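Local coordinates for structural protein VP1 (Trichodysplasia spinulosa-associated polyomavirus, PDB 4U60), which builds the viral coat as a jelly-roll capsid protein and binds sialylated glycolipid glycans, here the GM1 oligosaccharide, at residues Leu27-Arg32 with Val244-Ile249; Leu87-Ala92 with Leu236-Gly241; Val93-Glu98 with Phe269-Arg274; Thr97-Val102 with Arg263-Tyr268. One frame throughout, in Å; residues are numbered along the deposited sequence. Where two conformers were deposited one is given.

In the fold
Contacts 2, 3 and 4 follow strand 86-99 from its start to just past its end; contacts 3 and 4 run on continuously, sharing Thr97 and Glu98, against strand 260-279, which runs antiparallel to it. Contact 2 instead meets the loop just before strand 241-254; the centres of contacts 2 and 4 are about 27 Å apart. Contact 1 crosses the jelly-roll interior between strands 12-29 and 241-254; its centre is about 7 Å from that of contact 4, to which the Asp248-Arg267 salt bridge ties it, and about 15 Å from that of contact 3. Each contact joins the first 102 residues to the last 45, bringing distant parts of the sequence side by side.

Contact 1: Leu27-Arg32 with Val244-Ile249; sequences LYLNTR and VSCCDI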
loop_
_atom_site.group_PDB
_atom_site.type_symbol
_atom_site.label_atom_id
_atom_site.label_comp_id
_atom_site.label_asym_id
_atom_site.label_seq_id
_atom_site.Cartn_x
_atom_site.Cartn_y
_atom_site.Cartn_z
ATOM N N LEU C 27 24.200 -0.679 -19.751
ATOM C CA LEU C 27 23.750 0.392 -20.631
ATOM C C LEU C 27 22.721 1.237 -19.936
ATOM O O LEU C 27 22.203 0.865 -18.888
ATOM C CB LEU C 27 23.148 -0.164 -21.916
ATOM C CG LEU C 27 21.772 -0.809 -21.767
ATOM C CD1 LEU C 27 20.901 -0.642 -23.003
ATOM C CD2 LEU C 27 21.943 -2.295 -21.454
ATOM N N TYR C 28 22.433 2.388 -20.523
ATOM C CA TYR C 28 21.274 3.178 -20.121
ATOM C C TYR C 28 20.498 3.544 -21.374
ATOM O O TYR C 28 21.053 3.560 -22.497
ATOM C CB TYR C 28 21.686 4.442 -19.324
ATOM C CG TYR C 28 22.528 5.408 -20.139
ATOM C CD1 TYR C 28 21.933 6.390 -20.931
ATOM C CD2 TYR C 28 23.904 5.299 -20.167
ATOM C CE1 TYR C 28 22.705 7.250 -21.711
ATOM C CE2 TYR C 28 24.686 6.146 -20.947
ATOM C CZ TYR C 28 24.075 7.120 -21.727
ATOM O OH TYR C 28 24.867 7.952 -22.497
ATOM N N LEU C 29 19.212 3.811 -21.188
ATOM C CA LEU C 29 18.369 4.343 -22.240
ATOM C C LEU C 29 17.746 5.650 -21.779
ATOM O O LEU C 29 17.110 5.708 -20.730
ATOM C CB LEU C 29 17.265 3.349 -22.608
ATOM C CG LEU C 29 17.759 2.051 -23.262
ATOM C CD1 LEU C 29 16.597 1.081 -23.391
ATOM C CD2 LEU C 29 18.407 2.308 -24.617
ATOM N N ASN C 30 17.942 6.694 -22.582
ATOM C CA ASN C 30 17.264 7.945 -22.335
ATOM C C ASN C 30 15.808 7.885 -22.765
ATOM O O ASN C 30 15.415 7.126 -23.654
ATOM C CB ASN C 30 17.991 9.120 -22.989
ATOM C CG ASN C 30 19.092 9.674 -22.106
ATOM O OD1 ASN C 30 18.853 10.017 -20.946
ATOM N ND2 ASN C 30 20.294 9.733 -22.625
ATOM N N THR C 31 15.014 8.713 -22.094
ATOM C CA THR C 31 13.576 8.716 -22.260
ATOM C C THR C 31 13.167 9.296 -23.618
ATOM O O THR C 31 13.902 10.138 -24.210
ATOM C CB THR C 31 12.912 9.498 -21.113
ATOM O OG1 THR C 31 11.533 9.158 -21.025
ATOM C CG2 THR C 31 13.040 10.989 -21.294
ATOM N N ARG C 32 12.023 8.828 -24.124
ATOM C CA ARG C 32 11.481 9.269 -25.409
ATOM C C ARG C 32 10.053 9.784 -25.219
ATOM O O ARG C 32 9.062 9.157 -25.589
ATOM C CB ARG C 32 11.557 8.152 -26.444
ATOM C CG ARG C 32 12.974 7.606 -26.647
ATOM C CD ARG C 32 13.872 8.654 -27.250
ATOM N NE ARG C 32 15.268 8.255 -27.423
ATOM C CZ ARG C 32 16.308 8.883 -26.893
ATOM N NH1 ARG C 32 16.159 9.921 -26.071
ATOM N NH2 ARG C 32 17.543 8.467 -27.199
ATOM N N VAL C 244 16.820 -4.670 -25.200
ATOM C CA VAL C 244 16.415 -4.001 -23.969
ATOM C C VAL C 244 15.456 -2.889 -24.337
ATOM O O VAL C 244 15.732 -2.108 -25.256
ATOM C CB VAL C 244 17.644 -3.426 -23.238
ATOM C CG1 VAL C 244 17.231 -2.768 -21.943
ATOM C CG2 VAL C 244 18.667 -4.531 -22.992
ATOM N N SER C 245 14.344 -2.806 -23.600
ATOM C CA SER C 245 13.312 -1.829 -23.918
ATOM C C SER C 245 12.726 -1.272 -22.645
ATOM O O SER C 245 12.697 -1.974 -21.637
ATOM C CB SER C 245 12.190 -2.474 -24.739
ATOM O OG SER C 245 12.711 -3.182 -25.871
ATOM N N CYS C 246 12.205 -0.055 -22.702
ATOM C CA CYS C 246 11.609 0.529 -21.500
ATOM C C CYS C 246 10.801 1.777 -21.777
ATOM O O CYS C 246 10.827 2.314 -22.890
ATOM C CB CYS C 246 12.684 0.824 -20.445
ATOM S SG CYS C 246 13.916 2.054 -20.928
ATOM N N CYS C 247 10.063 2.214 -20.751
ATOM C CA CYS C 247 9.424 3.513 -20.757
ATOM C C CYS C 247 9.207 3.890 -19.301
ATOM O O CYS C 247 8.732 3.074 -18.520
ATOM C CB CYS C 247 8.107 3.496 -21.520
ATOM S SG CYS C 247 7.352 5.129 -21.700
ATOM N N ASP C 248 9.571 5.111 -18.938
ATOM C CA ASP C 248 9.410 5.595 -17.563
ATOM C C ASP C 248 8.863 7.014 -17.509
ATOM O O ASP C 248 9.607 7.989 -17.462
ATOM C CB ASP C 248 10.744 5.487 -16.812
ATOM C CG ASP C 248 11.155 4.056 -16.578
ATOM O OD1 ASP C 248 10.576 3.436 -15.633
ATOM O OD2 ASP C 248 11.991 3.529 -17.351
ATOM N N ILE C 249 7.541 7.116 -17.493
ATOM C CA ILE C 249 6.857 8.401 -17.366
ATOM C C ILE C 249 6.637 8.660 -15.880
ATOM O O ILE C 249 6.118 7.788 -15.172
ATOM C CB ILE C 249 5.487 8.329 -18.051
ATOM C CG1 ILE C 249 5.690 8.125 -19.559
ATOM C CG2 ILE C 249 4.642 9.547 -17.724
ATOM C CD1 ILE C 249 4.447 7.726 -20.319
HETATM O O HOH W 1 11.182 6.456 -20.811
#
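Leu29 leans across the jelly-roll interior onto Val244 and Cys246. Its CB already meets Cys246 SG at 4.0 Å. From there CG turns anti to the carbonyl carbon (chi1 -67°), and this carries CD1 into the angle between two residues of the other strand: Leu29 CD1 lies 3.8 Å from Cys246 SG and equally close to the carbonyl O of Val244, with Val244 CG1 a little farther off. Ser69 and Ala71 of strand 69-74 also pack against this leucine. Cys246 takes part by raising its sulfur between its own backbone N and carbonyl carbon (chi1 64°). Two residues earlier, on the same side of the strand, Leu27 CD2 touches Val244 CG2 more loosely, at 4.3 Å.

The two strands pass at 42°, 8.6 Å apart along their axes, a spacing that suits facing layers of a beta sandwich, and no direct hydrogen bond joins them. Toward Thr31 the gap is filled by a water, 2.7 Å from Thr31 OG1, which accepts the backbone N-H of Asp248 at 2.8 Å. The Asp248 carboxylate is engaged elsewhere, by His131 and Arg267. The chemistry is thus split: methyl groups and a thiol carry the buried packing at Leu27 and Leu29, whereas a single water supplies the polar link where the chain leaves its strand, giving the amide of the buried Asp248 an acceptor.

Contact 2: Leu87-Ala92 with Leu236-Gly241; sequences LTMWEA and LCKGDG
Trp90 and Cys237 join backbones where the loop before strand 241-254 lies along strand 86-99 of the jelly roll, an isolated beta bridge centred on Glu91 and Leu236. Cys237 N donates to Trp90 O at 2.9 Å, nearly along the C=O axis, and Leu236 CA adds a CA-H...O contact to the same oxygen. Side chains flank this bond. Met89 bends at its third torsion (chi3 76°) and brings CE to within 3.6 Å of Cys237 O, crossing Leu236 at about a right angle with CE 3.9 Å from its CB. Leu236 CD2 lies beside Glu91, 3.7 Å from CB, the two side chains pointing the same way.

Farther out, the loop is folded back on itself: Gly239 and Asp240 both have positive phi, and Gly241 N bonds to Lys238 O. That turn brings the Asp240 carboxylate toward the strand. Glu91 reaches outward to Gly234 N and to Arg274 and Arg276, Lys238 pairs with Glu138, and the Trp90 indole N-H is taken by Pro76 O, so the polar ends round the bridge are tied to neighbouring parts of the fold. Between strand and turn, one water accepts Trp90 N at 2.9 Å and lies 2.7 Å from both Cys237 O and Asp240 OD1; a second spans Thr88 O and Asp240 OD1, 2.8 Å from that carboxylate oxygen.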
loop_
_atom_site.group_PDB
_atom_site.type_symbol
_atom_site.label_atom_id
_atom_site.label_comp_id
_atom_site.label_asym_id
_atom_site.label_seq_id
_atom_site.Cartn_x
_atom_site.Cartn_y
_atom_site.Cartn_z
ATOM N N LEU C 87 25.550 -25.375 -31.084
ATOM C CA LEU C 87 26.021 -24.000 -31.093
ATOM C C LEU C 87 25.916 -23.424 -29.684
ATOM O O LEU C 87 25.338 -24.036 -28.794
ATOM C CB LEU C 87 25.209 -23.160 -32.082
ATOM C CG LEU C 87 25.339 -23.504 -33.571
ATOM C CD1 LEU C 87 24.339 -22.691 -34.382
ATOM C CD2 LEU C 87 26.761 -23.286 -34.088
ATOM N N THR C 88 26.528 -22.266 -29.490
ATOM C CA THR C 88 26.494 -21.578 -28.208
ATOM C C THR C 88 25.684 -20.310 -28.376
ATOM O O THR C 88 25.789 -19.633 -29.399
ATOM C CB THR C 88 27.909 -21.231 -27.717
ATOM O OG1 THR C 88 28.764 -22.379 -27.848
ATOM C CG2 THR C 88 27.864 -20.755 -26.250
ATOM N N MET C 89 24.867 -20.005 -27.371
ATOM C CA MET C 89 24.116 -18.760 -27.317
ATOM C C MET C 89 24.329 -18.108 -25.953
ATOM O O MET C 89 24.564 -18.804 -24.968
ATOM C CB MET C 89 22.627 -19.024 -27.506
ATOM C CG MET C 89 22.281 -19.661 -28.834
ATOM S SD MET C 89 20.496 -19.797 -29.071
ATOM C CE MET C 89 20.087 -18.110 -29.476
ATOM N N TRP C 90 24.259 -16.785 -25.920
ATOM C CA TRP C 90 24.244 -16.040 -24.657
ATOM C C TRP C 90 22.853 -16.140 -24.071
ATOM O O TRP C 90 21.859 -15.920 -24.764
ATOM C CB TRP C 90 24.611 -14.570 -24.856
ATOM C CG TRP C 90 26.051 -14.368 -25.179
ATOM C CD1 TRP C 90 26.583 -13.995 -26.374
ATOM C CD2 TRP C 90 27.157 -14.559 -24.288
ATOM N NE1 TRP C 90 27.965 -13.928 -26.282
ATOM C CE2 TRP C 90 28.331 -14.269 -25.007
ATOM C CE3 TRP C 90 27.261 -14.927 -22.941
ATOM C CZ2 TRP C 90 29.607 -14.338 -24.424
ATOM C CZ3 TRP C 90 28.516 -14.993 -22.365
ATOM C CH2 TRP C 90 29.676 -14.707 -23.108
ATOM N N GLU C 91 22.793 -16.489 -22.790
ATOM C CA GLU C 91 21.534 -16.602 -22.060
ATOM C C GLU C 91 21.525 -15.508 -20.996
ATOM O O GLU C 91 22.441 -15.436 -20.199
ATOM C CB GLU C 91 21.491 -17.965 -21.391
ATOM C CG GLU C 91 20.264 -18.251 -20.551
ATOM C CD GLU C 91 20.371 -19.565 -19.813
ATOM O OE1 GLU C 91 21.423 -20.239 -19.922
ATOM O OE2 GLU C 91 19.395 -19.938 -19.120
ATOM N N ALA C 92 20.502 -14.655 -21.015
ATOM C CA ALA C 92 20.373 -13.587 -20.025
ATOM C C ALA C 92 19.840 -14.186 -18.724
ATOM O O ALA C 92 18.769 -14.744 -18.696
ATOM C CB ALA C 92 19.435 -12.508 -20.538
ATOM N N LEU C 236 17.367 -16.312 -24.691
ATOM C CA LEU C 236 18.504 -16.784 -25.510
ATOM C C LEU C 236 18.694 -15.815 -26.667
ATOM O O LEU C 236 17.754 -15.511 -27.396
ATOM C CB LEU C 236 18.265 -18.207 -25.978
ATOM C CG LEU C 236 18.101 -19.235 -24.849
ATOM C CD1 LEU C 236 17.657 -20.574 -25.419
ATOM C CD2 LEU C 236 19.385 -19.420 -24.058
ATOM N N CYS C 237 19.897 -15.255 -26.759
ATOM C CA CYS C 237 20.154 -14.122 -27.624
ATOM C C CYS C 237 20.445 -14.522 -29.062
ATOM O O CYS C 237 21.588 -14.861 -29.428
ATOM C CB CYS C 237 21.296 -13.291 -27.033
ATOM S SG CYS C 237 20.786 -12.529 -25.469
ATOM N N LYS C 238 19.389 -14.472 -29.869
ATOM C CA LYS C 238 19.447 -14.886 -31.259
ATOM C C LYS C 238 20.343 -13.950 -32.053
ATOM O O LYS C 238 20.256 -12.721 -31.916
ATOM C CB LYS C 238 18.040 -14.926 -31.837
ATOM C CG LYS C 238 17.175 -16.014 -31.213
ATOM C CD LYS C 238 15.742 -15.955 -31.717
ATOM C CE LYS C 238 14.907 -17.093 -31.133
ATOM N NZ LYS C 238 13.494 -17.062 -31.596
ATOM N N GLY C 239 21.228 -14.536 -32.844
ATOM C CA GLY C 239 22.209 -13.765 -33.604
ATOM C C GLY C 239 23.120 -12.913 -32.742
ATOM O O GLY C 239 23.614 -11.877 -33.193
ATOM N N ASP C 240 23.350 -13.345 -31.501
ATOM C CA ASP C 240 24.168 -12.593 -30.536
ATOM C C ASP C 240 23.695 -11.151 -30.329
ATOM O O ASP C 240 24.508 -10.244 -30.157
ATOM C CB ASP C 240 25.643 -12.624 -30.979
ATOM C CG ASP C 240 26.176 -14.031 -31.122
ATOM O OD1 ASP C 240 25.668 -14.945 -30.420
ATOM O OD2 ASP C 240 27.090 -14.248 -31.966
ATOM N N GLY C 241 22.380 -10.948 -30.263
ATOM C CA GLY C 241 21.813 -9.628 -29.980
ATOM C C GLY C 241 21.000 -9.695 -28.709
ATOM O O GLY C 241 20.207 -10.619 -28.533
HETATM O O HOH W 2 24.671 -17.448 -30.975
HETATM O O HOH W 3 24.002 -15.297 -28.340
#

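Contact 3: Val93-Glu98 with Phe269-Arg274; sequences VSVKTE and FNILLR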
loop_
_atom_site.group_PDB
_atom_site.type_symbol
_atom_site.label_atom_id
_atom_site.label_comp_id
_atom_site.label_asym_id
_atom_site.label_seq_id
_atom_site.Cartn_x
_atom_site.Cartn_y
_atom_site.Cartn_z
ATOM N N VAL C 93 20.623 -14.067 -17.656
ATOM C CA VAL C 93 20.340 -14.732 -16.386
ATOM C C VAL C 93 19.594 -13.798 -15.422
ATOM O O VAL C 93 18.683 -14.219 -14.735
ATOM C CB VAL C 93 21.652 -15.153 -15.703
ATOM C CG1 VAL C 93 21.383 -15.781 -14.341
ATOM C CG2 VAL C 93 22.448 -16.108 -16.588
ATOM N N SER C 94 20.010 -12.546 -15.389
ATOM C CA SER C 94 19.471 -11.578 -14.433
ATOM C C SER C 94 19.761 -10.170 -14.882
ATOM O O SER C 94 20.670 -9.933 -15.685
ATOM C CB SER C 94 20.098 -11.816 -13.042
ATOM O OG SER C 94 21.508 -11.639 -13.054
ATOM N N VAL C 95 19.004 -9.226 -14.314
ATOM C CA VAL C 95 19.209 -7.807 -14.590
ATOM C C VAL C 95 19.057 -7.015 -13.301
ATOM O O VAL C 95 18.162 -7.300 -12.498
ATOM C CB VAL C 95 18.252 -7.270 -15.672
ATOM C CG1 VAL C 95 16.784 -7.493 -15.295
ATOM C CG2 VAL C 95 18.536 -5.801 -15.962
ATOM N N LYS C 96 19.939 -6.041 -13.116
ATOM C CA LYS C 96 19.763 -4.990 -12.106
ATOM C C LYS C 96 19.386 -3.753 -12.902
ATOM O O LYS C 96 20.122 -3.311 -13.771
ATOM C CB LYS C 96 21.048 -4.767 -11.311
ATOM C CG LYS C 96 21.557 -6.018 -10.610
ATOM C CD LYS C 96 22.807 -5.771 -9.779
ATOM C CE LYS C 96 22.516 -5.059 -8.470
ATOM N NZ LYS C 96 23.751 -4.646 -7.756
ATOM N N THR C 97 18.225 -3.192 -12.628
ATOM C CA THR C 97 17.784 -2.012 -13.368
ATOM C C THR C 97 17.243 -0.966 -12.403
ATOM O O THR C 97 16.631 -1.323 -11.385
ATOM C CB THR C 97 16.736 -2.408 -14.447
ATOM O OG1 THR C 97 16.288 -1.268 -15.180
ATOM C CG2 THR C 97 15.525 -3.126 -13.848
ATOM N N GLU C 98 17.426 0.304 -12.762
ATOM C CA GLU C 98 17.045 1.447 -11.929
ATOM C C GLU C 98 16.629 2.587 -12.780
ATOM O O GLU C 98 17.194 2.814 -13.859
ATOM C CB GLU C 98 18.223 1.988 -11.115
ATOM C CG GLU C 98 18.949 1.032 -10.228
ATOM C CD GLU C 98 20.200 1.648 -9.631
ATOM O OE1 GLU C 98 21.183 0.901 -9.574
ATOM O OE2 GLU C 98 20.187 2.822 -9.163
ATOM N N PHE C 269 20.608 -0.335 -16.854
ATOM C CA PHE C 269 20.559 -1.787 -16.833
ATOM C C PHE C 269 21.948 -2.381 -16.680
ATOM O O PHE C 269 22.885 -1.935 -17.333
ATOM C CB PHE C 269 20.002 -2.354 -18.149
ATOM C CG PHE C 269 18.656 -1.826 -18.556
ATOM C CD1 PHE C 269 18.556 -0.631 -19.258
ATOM C CD2 PHE C 269 17.494 -2.565 -18.318
ATOM C CE1 PHE C 269 17.332 -0.163 -19.700
ATOM C CE2 PHE C 269 16.260 -2.070 -18.745
ATOM C CZ PHE C 269 16.207 -0.869 -19.426
ATOM N N ASN C 270 22.044 -3.415 -15.857
ATOM C CA ASN C 270 23.235 -4.252 -15.778
ATOM C C ASN C 270 22.767 -5.691 -15.883
ATOM O O ASN C 270 22.118 -6.210 -14.978
ATOM C CB ASN C 270 24.008 -4.012 -14.474
ATOM C CG ASN C 270 25.333 -4.766 -14.424
ATOM O OD1 ASN C 270 26.406 -4.177 -14.564
ATOM N ND2 ASN C 270 25.262 -6.073 -14.226
ATOM N N ILE C 271 23.084 -6.318 -17.005
ATOM C CA ILE C 271 22.573 -7.635 -17.336
ATOM C C ILE C 271 23.704 -8.660 -17.323
ATOM O O ILE C 271 24.747 -8.461 -17.944
ATOM C CB ILE C 271 21.883 -7.613 -18.718
ATOM C CG1 ILE C 271 20.718 -6.621 -18.689
ATOM C CG2 ILE C 271 21.435 -9.006 -19.108
ATOM C CD1 ILE C 271 20.266 -6.138 -20.038
ATOM N N LEU C 272 23.487 -9.740 -16.589
ATOM C CA LEU C 272 24.429 -10.847 -16.508
ATOM C C LEU C 272 24.019 -11.903 -17.504
ATOM O O LEU C 272 22.857 -12.290 -17.526
ATOM C CB LEU C 272 24.408 -11.425 -15.097
ATOM C CG LEU C 272 25.329 -12.609 -14.850
ATOM C CD1 LEU C 272 26.770 -12.143 -14.831
ATOM C CD2 LEU C 272 24.963 -13.307 -13.545
ATOM N N LEU C 273 24.968 -12.367 -18.324
ATOM C CA LEU C 273 24.696 -13.423 -19.314
ATOM C C LEU C 273 25.694 -14.543 -19.191
ATOM O O LEU C 273 26.832 -14.337 -18.733
ATOM C CB LEU C 273 24.734 -12.897 -20.749
ATOM C CG LEU C 273 23.773 -11.743 -21.033
ATOM C CD1 LEU C 273 24.551 -10.437 -21.024
ATOM C CD2 LEU C 273 23.063 -11.899 -22.357
ATOM N N ARG C 274 25.270 -15.728 -19.615
ATOM C CA ARG C 274 26.085 -16.914 -19.533
ATOM C C ARG C 274 25.976 -17.691 -20.830
ATOM O O ARG C 274 24.993 -17.567 -21.562
ATOM C CB ARG C 274 25.668 -17.792 -18.350
ATOM C CG ARG C 274 24.305 -18.453 -18.488
ATOM C CD ARG C 274 23.935 -19.238 -17.248
ATOM N NE ARG C 274 22.567 -19.748 -17.309
ATOM C CZ ARG C 274 21.878 -20.225 -16.262
ATOM N NH1 ARG C 274 22.416 -20.271 -15.054
ATOM N NH2 ARG C 274 20.644 -20.668 -16.421
HETATM O O HOH W 4 22.354 -8.835 -13.021
#
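Val93 and Ser94 both face Leu272, making a classic beta bulge in an otherwise regular antiparallel pair. Val93 N bonds to Leu272 O at 2.9 Å, while Leu272 N returns to Ser94 O. The bulge swings the Val93 side chain into the hollow along Arg274, already paired with Glu91: CG2 sits 3.5 Å from both CG and CD of Arg274, and lies over one face of its guanidinium.

Within the bulge, Ser94 OG rests against Leu272 CB at 3.6 Å. On the other face of the sheet, Val95 puts CG1 between its backbone N and carbonyl carbon (chi1 57°), leaving CG2 to fill the notch between two neighbours: it meets Ile271 CG1 at 3.6 Å and the edge of the Phe269 ring at CD2, 4.1 Å away. Thr97 lies alongside Phe269 with OG1 over the ring face, 3.6 Å from CD2, its hydrogen bond going to Tyr268 O. Phe133 of strand 129-136 packs on Val95, Thr97 and Phe269 alike. Lys96 and Asn270 close a reciprocal pair of backbone bonds and share the face of Ser94 and Leu272, where a water joins Ser94 OG to Asn270 O by a rather long bond.

The faces therefore differ, though not cleanly: the Val95 side is apolar except for the Thr97 hydroxyl, while the Ser94 side is polar except for Leu272, and there Lys96 NZ bonds to Asn221 O.

Contact 4: Thr97-Val102 with Arg263-Tyr268; sequences TEVVGV and RGLPRY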
loop_
_atom_site.group_PDB
_atom_site.type_symbol
_atom_site.label_atom_id
_atom_site.label_comp_id
_atom_site.label_asym_id
_atom_site.label_seq_id
_atom_site.Cartn_x
_atom_site.Cartn_y
_atom_site.Cartn_z
ATOM N N THR C 97 18.225 -3.192 -12.628
ATOM C CA THR C 97 17.784 -2.012 -13.368
ATOM C C THR C 97 17.243 -0.966 -12.403
ATOM O O THR C 97 16.631 -1.323 -11.385
ATOM C CB THR C 97 16.736 -2.408 -14.447
ATOM O OG1 THR C 97 16.288 -1.268 -15.180
ATOM C CG2 THR C 97 15.525 -3.126 -13.848
ATOM N N GLU C 98 17.426 0.304 -12.762
ATOM C CA GLU C 98 17.045 1.447 -11.929
ATOM C C GLU C 98 16.629 2.587 -12.780
ATOM O O GLU C 98 17.194 2.814 -13.859
ATOM C CB GLU C 98 18.223 1.988 -11.115
ATOM C CG GLU C 98 18.949 1.032 -10.228
ATOM C CD GLU C 98 20.200 1.648 -9.631
ATOM O OE1 GLU C 98 21.183 0.901 -9.574
ATOM O OE2 GLU C 98 20.187 2.822 -9.163
ATOM N N VAL C 99 15.667 3.351 -12.264
ATOM C CA VAL C 99 15.312 4.636 -12.836
ATOM C C VAL C 99 16.291 5.659 -12.290
ATOM O O VAL C 99 16.562 5.695 -11.090
ATOM C CB VAL C 99 13.874 5.031 -12.478
ATOM C CG1 VAL C 99 13.556 6.451 -12.964
ATOM C CG2 VAL C 99 12.903 4.028 -13.057
ATOM N N VAL C 100 16.851 6.455 -13.187
ATOM C CA VAL C 100 17.908 7.416 -12.869
ATOM C C VAL C 100 17.317 8.792 -12.723
ATOM O O VAL C 100 16.392 9.142 -13.441
ATOM C CB VAL C 100 18.958 7.431 -13.991
ATOM C CG1 VAL C 100 20.119 8.367 -13.682
ATOM C CG2 VAL C 100 19.467 6.020 -14.230
ATOM N N GLY C 101 17.852 9.600 -11.817
ATOM C CA GLY C 101 17.399 10.975 -11.710
ATOM C C GLY C 101 16.100 11.196 -10.945
ATOM O O GLY C 101 15.474 12.244 -11.082
ATOM N N VAL C 102 15.709 10.239 -10.108
ATOM C CA VAL C 102 14.486 10.403 -9.298
ATOM C C VAL C 102 14.540 11.690 -8.480
ATOM O O VAL C 102 13.547 12.398 -8.347
ATOM C CB VAL C 102 14.231 9.160 -8.408
ATOM C CG1 VAL C 102 13.078 9.394 -7.425
ATOM C CG2 VAL C 102 13.926 7.949 -9.269
ATOM N N ARG C 263 6.815 14.163 -18.550
ATOM C CA ARG C 263 8.208 14.080 -18.119
ATOM C C ARG C 263 8.615 12.623 -17.934
ATOM O O ARG C 263 7.887 11.861 -17.279
ATOM C CB ARG C 263 8.396 14.814 -16.802
ATOM C CG ARG C 263 9.773 14.699 -16.165
ATOM C CD ARG C 263 10.898 15.078 -17.128
ATOM N NE ARG C 263 12.149 15.364 -16.442
ATOM C CZ ARG C 263 13.338 15.417 -17.032
ATOM N NH1 ARG C 263 13.446 15.145 -18.320
ATOM N NH2 ARG C 263 14.426 15.677 -16.326
ATOM N N GLY C 264 9.768 12.259 -18.516
ATOM C CA GLY C 264 10.313 10.923 -18.441
ATOM C C GLY C 264 11.694 10.929 -17.846
ATOM O O GLY C 264 12.358 11.971 -17.845
ATOM N N LEU C 265 12.119 9.764 -17.329
ATOM C CA LEU C 265 13.457 9.605 -16.788
ATOM C C LEU C 265 14.185 8.446 -17.477
ATOM O O LEU C 265 13.541 7.515 -17.990
ATOM C CB LEU C 265 13.411 9.358 -15.278
ATOM C CG LEU C 265 12.982 10.570 -14.424
ATOM C CD1 LEU C 265 12.923 10.147 -12.965
ATOM C CD2 LEU C 265 13.908 11.765 -14.577
ATOM N N PRO C 266 15.522 8.486 -17.456
ATOM C CA PRO C 266 16.290 7.401 -18.036
ATOM C C PRO C 266 16.285 6.161 -17.146
ATOM O O PRO C 266 15.976 6.243 -15.958
ATOM C CB PRO C 266 17.712 7.978 -18.148
ATOM C CG PRO C 266 17.736 9.249 -17.345
ATOM C CD PRO C 266 16.373 9.475 -16.774
ATOM N N ARG C 267 16.612 5.024 -17.738
ATOM C CA ARG C 267 16.730 3.781 -17.004
ATOM C C ARG C 267 18.089 3.160 -17.302
ATOM O O ARG C 267 18.553 3.144 -18.456
ATOM C CB ARG C 267 15.617 2.823 -17.412
ATOM C CG ARG C 267 15.652 1.491 -16.683
ATOM C CD ARG C 267 14.408 0.677 -17.018
ATOM N NE ARG C 267 13.206 1.114 -16.295
ATOM C CZ ARG C 267 12.806 0.641 -15.115
ATOM N NH1 ARG C 267 13.523 -0.277 -14.459
ATOM N NH2 ARG C 267 11.682 1.076 -14.565
ATOM N N TYR C 268 18.690 2.633 -16.243
ATOM C CA TYR C 268 19.959 1.931 -16.291
ATOM C C TYR C 268 19.741 0.432 -16.200
ATOM O O TYR C 268 18.813 -0.019 -15.535
ATOM C CB TYR C 268 20.790 2.394 -15.098
ATOM C CG TYR C 268 21.996 1.533 -14.823
ATOM C CD1 TYR C 268 23.201 1.770 -15.473
ATOM C CD2 TYR C 268 21.932 0.487 -13.910
ATOM C CE1 TYR C 268 24.330 0.977 -15.224
ATOM C CE2 TYR C 268 23.045 -0.302 -13.649
ATOM C CZ TYR C 268 24.242 -0.045 -14.299
ATOM O OH TYR C 268 25.352 -0.818 -14.036
#
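The guanidinium of Arg267 is gripped from two directions by the facing strand. Val99 CG2 lies over one of its faces, 3.5 Å from NH2, and Thr97 OG1 sits at its edge, in plane, where NH1 donates at 3.0 Å. A bend at the third torsion (chi3 -78°) folds the arginine back over Thr97, and NH2 is the end that makes the salt bridge to Asp248. The hydroxyl of Tyr268 bonds to Glu26.

Tyr268 O takes two donors, Thr97 OG1 at 2.8 Å and Glu98 N at 3.1 Å, arriving from opposite faces of its carbonyl plane. Tyr268 N gives a straight bond back to Glu98 O, and Val100 N points at Pro266 O at 2.9 Å with an almost linear N-H...O angle of 178°. Past Val99 the regular pairing ends, but packing goes on. Leu265 CB packs on Val99 CG1 at 3.7 Å while the leucine crosses the valine at about a right angle, Pro266 CG meets Val100 CB, and Gly101 turns the chain with positive phi (80°) beside Leu265.

Around this end of the sheet, Arg267 and Leu265 rest on strand 241-254, Phe133 of strand 129-136 backs Thr97 and Arg267, and Val102 packs on strand 216-220. A neighbouring subunit also packs here, its Tyr203 hydroxyl bonding to Glu98 OE2 and its Leu145 touching Pro266.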